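Local coordinates for protein listeriolysin O (Listeria monocytogenes, PDB 4CDB) that binds cholesterol-containing host membranes, changes conformation and oligomerises into a membrane-inserted pore that lyses the cell, at residues Ala135-Ser138 / Asn139-Ala143; Thr146-Glu149 / Arg150-Lys154. All coordinates share one frame; numbering follows the deposited sequence.

Contact 1 (Ala135-Ser138 / Asn139-Ala143); sequences ATKS and NVNNA. With NA (sodium ion), chain M.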
ATOM      1  N   ALA A 135     -18.610 -19.125 -27.648  1.00 46.09           N
ATOM      2  CA  ALA A 135     -18.009 -18.485 -26.482  1.00 46.73           C
ATOM      3  C   ALA A 135     -18.680 -17.178 -26.056  1.00 47.72           C
ATOM      4  O   ALA A 135     -18.053 -16.119 -26.069  1.00 52.36           O
ATOM      5  CB  ALA A 135     -16.523 -18.261 -26.720  1.00 45.69           C
ATOM      6  N   THR A 136     -19.949 -17.256 -25.670  1.00 44.24           N
ATOM      7  CA  THR A 136     -20.624 -16.111 -25.070  1.00 44.31           C
ATOM      8  C   THR A 136     -20.304 -16.065 -23.580  1.00 40.44           C
ATOM      9  O   THR A 136     -19.690 -16.992 -23.048  1.00 39.91           O
ATOM     10  CB  THR A 136     -22.150 -16.189 -25.252  1.00 47.31           C
ATOM     11  OG1 THR A 136     -22.640 -17.403 -24.671  1.00 47.94           O
ATOM     12  CG2 THR A 136     -22.518 -16.149 -26.729  1.00 48.51           C
ATOM     13  N   LYS A 137     -20.714 -14.992 -22.912  1.00 39.78           N
ATOM     14  CA  LYS A 137     -20.500 -14.866 -21.474  1.00 43.11           C
ATOM     15  C   LYS A 137     -21.200 -15.988 -20.711  1.00 44.65           C
ATOM     16  O   LYS A 137     -20.620 -16.594 -19.811  1.00 41.69           O
ATOM     17  CB  LYS A 137     -20.990 -13.508 -20.969  1.00 37.54           C
ATOM     18  CG  LYS A 137     -20.793 -13.297 -19.472  1.00 39.26           C
ATOM     19  CD  LYS A 137     -21.704 -12.200 -18.939  1.00 46.11           C
ATOM     20  CE  LYS A 137     -21.510 -10.896 -19.694  1.00 54.58           C
ATOM     21  NZ  LYS A 137     -22.462  -9.842 -19.241  1.00 62.48           N
ATOM     22  N   SER A 138     -22.448 -16.259 -21.082  1.00 42.45           N
ATOM     23  CA  SER A 138     -23.244 -17.289 -20.419  1.00 46.09           C
ATOM     24  C   SER A 138     -22.642 -18.677 -20.605  1.00 45.68           C
ATOM     25  O   SER A 138     -22.551 -19.455 -19.659  1.00 44.40           O
ATOM     26  CB  SER A 138     -24.683 -17.272 -20.941  1.00 49.62           C
ATOM     27  OG  SER A 138     -25.294 -16.014 -20.712  1.00 57.34           O
ATOM     28  N   ASN A 139     -22.230 -18.982 -21.831  1.00 38.24           N
ATOM     29  CA  ASN A 139     -21.664 -20.290 -22.135  1.00 42.50           C
ATOM     30  C   ASN A 139     -20.306 -20.531 -21.479  1.00 39.44           C
ATOM     31  O   ASN A 139     -20.021 -21.635 -21.015  1.00 36.35           O
ATOM     32  CB  ASN A 139     -21.575 -20.509 -23.647  1.00 44.96           C
ATOM     33  CG  ASN A 139     -22.936 -20.698 -24.290  1.00 53.58           C
ATOM     34  OD1 ASN A 139     -23.874 -21.179 -23.654  1.00 56.16           O
ATOM     35  ND2 ASN A 139     -23.047 -20.324 -25.560  1.00 52.07           N
ATOM     36  N   VAL A 140     -19.467 -19.500 -21.447  1.00 34.49           N
ATOM     37  CA  VAL A 140     -18.158 -19.614 -20.814  1.00 34.73           C
ATOM     38  C   VAL A 140     -18.297 -19.823 -19.307  1.00 33.60           C
ATOM     39  O   VAL A 140     -17.662 -20.707 -18.734  1.00 34.64           O
ATOM     40  CB  VAL A 140     -17.267 -18.384 -21.112  1.00 31.18           C
ATOM     41  CG1 VAL A 140     -16.098 -18.314 -20.140  1.00 27.01           C
ATOM     42  CG2 VAL A 140     -16.763 -18.433 -22.546  1.00 26.91           C
ATOM     43  N   ASN A 141     -19.148 -19.019 -18.674  1.00 32.34           N
ATOM     44  CA  ASN A 141     -19.369 -19.124 -17.233  1.00 36.37           C
ATOM     45  C   ASN A 141     -19.972 -20.460 -16.807  1.00 42.58           C
ATOM     46  O   ASN A 141     -19.666 -20.972 -15.732  1.00 43.77           O
ATOM     47  CB  ASN A 141     -20.233 -17.968 -16.726  1.00 40.33           C
ATOM     48  CG  ASN A 141     -19.479 -16.653 -16.686  1.00 50.71           C
ATOM     49  OD1 ASN A 141     -18.250 -16.630 -16.612  1.00 55.39           O
ATOM     50  ND2 ASN A 141     -20.215 -15.548 -16.725  1.00 52.25           N
ATOM     51  N   ASN A 142     -20.838 -21.023 -17.642  1.00 42.18           N
ATOM     52  CA  ASN A 142     -21.376 -22.349 -17.366  1.00 51.96           C
ATOM     53  C   ASN A 142     -20.287 -23.408 -17.518  1.00 48.64           C
ATOM     54  O   ASN A 142     -20.265 -24.398 -16.785  1.00 43.02           O
ATOM     55  CB  ASN A 142     -22.578 -22.660 -18.265  1.00 58.85           C
ATOM     56  CG  ASN A 142     -23.831 -21.920 -17.835  1.00 68.83           C
ATOM     57  OD1 ASN A 142     -24.559 -22.371 -16.950  1.00 77.80           O
ATOM     58  ND2 ASN A 142     -24.088 -20.777 -18.461  1.00 68.84           N
ATOM     59  N   ALA A 143     -19.374 -23.181 -18.460  1.00 41.64           N
ATOM     60  CA  ALA A 143     -18.247 -24.082 -18.666  1.00 39.24           C
ATOM     61  C   ALA A 143     -17.281 -24.042 -17.484  1.00 39.88           C
ATOM     62  O   ALA A 143     -16.704 -25.063 -17.108  1.00 36.01           O
ATOM     63  CB  ALA A 143     -17.523 -23.741 -19.955  1.00 30.04           C
TER
HETATM   64 NA    NA M1538     -18.019 -13.237 -25.854  1.00 79.48          NA
HETATM   65  O   HOH W   1     -16.445 -11.054 -27.097  1.00 77.68           O
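The carboxamide of Asn139 lies beneath the hydroxyl of Thr136, which stands over one of its faces: OG1 is 3.1 Å from Asn139 ND2, yet above the amide plane, and the angle is too poor for a hydrogen bond. The amide's N-H bond goes elsewhere, ND2 donating to the carbonyl oxygen of Asn134. The amide of Asn141, two residues on, has a backbone oxygen over one face, Lys137 O, 3.3 Å from Asn141 CG; on the same side, beyond the amide's end, Lys137 CG lies 3.6 Å from Asn141 ND2, the side chains running alongside. The hydroxyl of Thr136 has a better partner in the backbone. With chi1 at 58°, OG1 sits between its own N and carbonyl carbon, and Asn139 N donates to it over 3.3 Å at 160°, a side-chain N-cap of helix 137-152. The regular pattern starts at the same residue, Val140 N reaching Thr136 O over 3.0 Å. Just before the cap, Ala135 CB touches Val140 CG2 at 4.2 Å, and Val140 continues onto Leu116 of strand 114-118. Ala135 O turns to a sodium ion 2.9 Å away, shared with Tyr88 and a water, while Asn141 belongs to a second sodium site with Ser85. Chemically, the cap satisfies a first-turn N-H that lacks an i-4 carbonyl within the helix, and the backbone oxygen preceding it is given to a cation.

Contact 2 (Thr146-Glu149 / Arg150-Lys154); sequences TLVE and RWNEK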
ATOM      1  N   THR A 146     -18.719 -25.998 -14.743  1.00 47.82           N
ATOM      2  CA  THR A 146     -18.629 -27.414 -15.086  1.00 50.36           C
ATOM      3  C   THR A 146     -17.273 -27.989 -14.680  1.00 50.72           C
ATOM      4  O   THR A 146     -17.194 -29.091 -14.136  1.00 54.40           O
ATOM      5  CB  THR A 146     -18.870 -27.646 -16.592  1.00 49.69           C
ATOM      6  OG1 THR A 146     -20.125 -27.066 -16.972  1.00 52.80           O
ATOM      7  CG2 THR A 146     -18.883 -29.134 -16.914  1.00 41.45           C
ATOM      8  N   LEU A 147     -16.210 -27.232 -14.938  1.00 45.35           N
ATOM      9  CA  LEU A 147     -14.859 -27.644 -14.561  1.00 40.13           C
ATOM     10  C   LEU A 147     -14.685 -27.718 -13.045  1.00 42.59           C
ATOM     11  O   LEU A 147     -14.070 -28.653 -12.528  1.00 39.67           O
ATOM     12  CB  LEU A 147     -13.818 -26.694 -15.161  1.00 35.42           C
ATOM     13  CG  LEU A 147     -13.625 -26.733 -16.680  1.00 37.23           C
ATOM     14  CD1 LEU A 147     -12.578 -25.718 -17.110  1.00 38.03           C
ATOM     15  CD2 LEU A 147     -13.243 -28.132 -17.148  1.00 37.87           C
ATOM     16  N   VAL A 148     -15.224 -26.728 -12.340  1.00 36.09           N
ATOM     17  CA  VAL A 148     -15.134 -26.679 -10.883  1.00 37.33           C
ATOM     18  C   VAL A 148     -15.865 -27.858 -10.240  1.00 47.00           C
ATOM     19  O   VAL A 148     -15.364 -28.474  -9.299  1.00 48.26           O
ATOM     20  CB  VAL A 148     -15.689 -25.348 -10.326  1.00 36.66           C
ATOM     21  CG1 VAL A 148     -15.877 -25.428  -8.822  1.00 44.73           C
ATOM     22  CG2 VAL A 148     -14.768 -24.189 -10.690  1.00 34.79           C
ATOM     23  N   GLU A 149     -17.050 -28.173 -10.755  1.00 48.24           N
ATOM     24  CA  GLU A 149     -17.818 -29.306 -10.251  1.00 61.67           C
ATOM     25  C   GLU A 149     -17.125 -30.630 -10.536  1.00 65.17           C
ATOM     26  O   GLU A 149     -17.182 -31.555  -9.726  1.00 69.87           O
ATOM     27  CB  GLU A 149     -19.231 -29.317 -10.839  1.00 70.35           C
ATOM     28  CG  GLU A 149     -20.188 -28.370 -10.148  1.00 81.19           C
ATOM     29  CD  GLU A 149     -20.307 -28.648  -8.658  1.00 91.76           C
ATOM     30  OE1 GLU A 149     -20.407 -29.834  -8.274  1.00 96.09           O
ATOM     31  OE2 GLU A 149     -20.307 -27.678  -7.871  1.00 93.88           O
ATOM     32  N   ARG A 150     -16.474 -30.716 -11.692  1.00 56.42           N
ATOM     33  CA  ARG A 150     -15.742 -31.919 -12.071  1.00 57.46           C
ATOM     34  C   ARG A 150     -14.589 -32.199 -11.108  1.00 57.94           C
ATOM     35  O   ARG A 150     -14.302 -33.354 -10.788  1.00 55.68           O
ATOM     36  CB  ARG A 150     -15.240 -31.818 -13.516  1.00 55.53           C
ATOM     37  CG  ARG A 150     -15.950 -32.764 -14.474  1.00 61.00           C
ATOM     38  CD  ARG A 150     -16.002 -32.216 -15.897  1.00 63.90           C
ATOM     39  NE  ARG A 150     -14.679 -32.048 -16.496  1.00 60.32           N
ATOM     40  CZ  ARG A 150     -14.472 -31.712 -17.766  1.00 55.09           C
ATOM     41  NH1 ARG A 150     -15.502 -31.512 -18.578  1.00 53.78           N
ATOM     42  NH2 ARG A 150     -13.237 -31.580 -18.230  1.00 51.75           N
ATOM     43  N   TRP A 151     -13.944 -31.137 -10.636  1.00 48.33           N
ATOM     44  CA  TRP A 151     -12.860 -31.274  -9.670  1.00 52.37           C
ATOM     45  C   TRP A 151     -13.395 -31.671  -8.296  1.00 65.05           C
ATOM     46  O   TRP A 151     -12.799 -32.494  -7.603  1.00 64.37           O
ATOM     47  CB  TRP A 151     -12.055 -29.976  -9.565  1.00 46.45           C
ATOM     48  CG  TRP A 151     -10.893 -30.074  -8.612  1.00 46.74           C
ATOM     49  CD1 TRP A 151      -9.650 -30.571  -8.883  1.00 49.23           C
ATOM     50  CD2 TRP A 151     -10.869 -29.665  -7.237  1.00 47.61           C
ATOM     51  NE1 TRP A 151      -8.855 -30.497  -7.762  1.00 51.21           N
ATOM     52  CE2 TRP A 151      -9.580 -29.944  -6.739  1.00 49.94           C
ATOM     53  CE3 TRP A 151     -11.812 -29.089  -6.381  1.00 45.08           C
ATOM     54  CZ2 TRP A 151      -9.211 -29.668  -5.421  1.00 48.83           C
ATOM     55  CZ3 TRP A 151     -11.445 -28.816  -5.074  1.00 50.50           C
ATOM     56  CH2 TRP A 151     -10.157 -29.105  -4.607  1.00 49.26           C
ATOM     57  N   ASN A 152     -14.522 -31.078  -7.912  1.00 69.61           N
ATOM     58  CA  ASN A 152     -15.145 -31.369  -6.625  1.00 70.81           C
ATOM     59  C   ASN A 152     -15.647 -32.807  -6.517  1.00 70.41           C
ATOM     60  O   ASN A 152     -15.850 -33.319  -5.417  1.00 73.61           O
ATOM     61  CB  ASN A 152     -16.296 -30.395  -6.348  1.00 70.14           C
ATOM     62  CG  ASN A 152     -15.816 -28.989  -6.040  1.00 73.12           C
ATOM     63  OD1 ASN A 152     -14.782 -28.798  -5.400  1.00 77.28           O
ATOM     64  ND2 ASN A 152     -16.573 -27.994  -6.490  1.00 69.47           N
ATOM     65  N   GLU A 153     -15.843 -33.454  -7.661  1.00 69.32           N
ATOM     66  CA  GLU A 153     -16.445 -34.784  -7.693  1.00 71.78           C
ATOM     67  C   GLU A 153     -15.463 -35.903  -8.044  1.00 78.07           C
ATOM     68  O   GLU A 153     -15.859 -37.062  -8.165  1.00 86.20           O
ATOM     69  CB  GLU A 153     -17.628 -34.808  -8.667  1.00 71.21           C
ATOM     70  CG  GLU A 153     -18.786 -33.903  -8.270  1.00 77.44           C
ATOM     71  CD  GLU A 153     -19.905 -33.893  -9.298  1.00 83.55           C
ATOM     72  OE1 GLU A 153     -19.792 -34.606 -10.318  1.00 86.38           O
ATOM     73  OE2 GLU A 153     -20.901 -33.170  -9.085  1.00 86.89           O
ATOM     74  N   LYS A 154     -14.189 -35.561  -8.210  1.00 73.81           N
ATOM     75  CA  LYS A 154     -13.177 -36.560  -8.547  1.00 69.81           C
ATOM     76  C   LYS A 154     -11.899 -36.408  -7.730  1.00 66.44           C
ATOM     77  O   LYS A 154     -11.275 -37.401  -7.354  1.00 73.12           O
ATOM     78  CB  LYS A 154     -12.822 -36.503 -10.035  1.00 66.88           C
ATOM     79  CG  LYS A 154     -13.812 -37.178 -10.964  1.00 72.42           C
ATOM     80  CD  LYS A 154     -13.163 -37.467 -12.312  1.00 75.65           C
ATOM     81  CE  LYS A 154     -14.197 -37.784 -13.379  1.00 78.41           C
ATOM     82  NZ  LYS A 154     -13.562 -37.957 -14.716  1.00 80.80           N
TER
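The C-terminal turns of helix 137-152, which packs against strands 114-118 and 129-132 of the antiparallel sheet, bring Leu147 against Arg150 and Val148 against Asn152. Leu147 CD2 sits over one face of the Arg150 guanidinium, toward its rim and 3.6 Å from NH2. The arginine chain bends at chi3 (63°), which folds the flat group back over the leucine methyl; NH2 meanwhile donates to the carbonyl oxygens of Asp127 and Lys129, and the contact across the face is compatible with these two bonds. Val148 and Asn152 point the same way side by side, with CG1 of Val148 3.5 Å from ND2 of Asn152. On the polar flank Glu149 OE1 comes within 3.5 Å of Glu153 OE2, their carboxylate planes turned 69° apart. This like-charge approach is probably eased by the salt bridge from Glu149 OE1 to Arg340. Trp151 points its indole away from this turn, among Leu120 and Met123, and NE1 donates a hydrogen bond to Pro121 O. Its backbone N is shared between two acceptors: a hydrogen bond of 3.1 Å to Leu147 O, and a weak one of 3.3 Å to Val148 O, bent to 121°.

In the fold
Both contacts belong to one helix, 137-152, and follow one another along the chain: contact 1 forms its capped start and contact 2 its last turns, with centres about 16 Å apart. One hydrogen bond, from Thr146 OG1 to Asn142 O, spans the gap. Each end rests on the same two strands, 114-118 and 129-132, so a single face of the helix lies along the antiparallel sheet. The centres of the contacts lie about 35 and 36 Å from that of the chain, on the same side. The helix thus lies toward the periphery of the molecule, and is none of the segments 176-189, 196-205, 274-283 and 291-303 that become transmembrane strands.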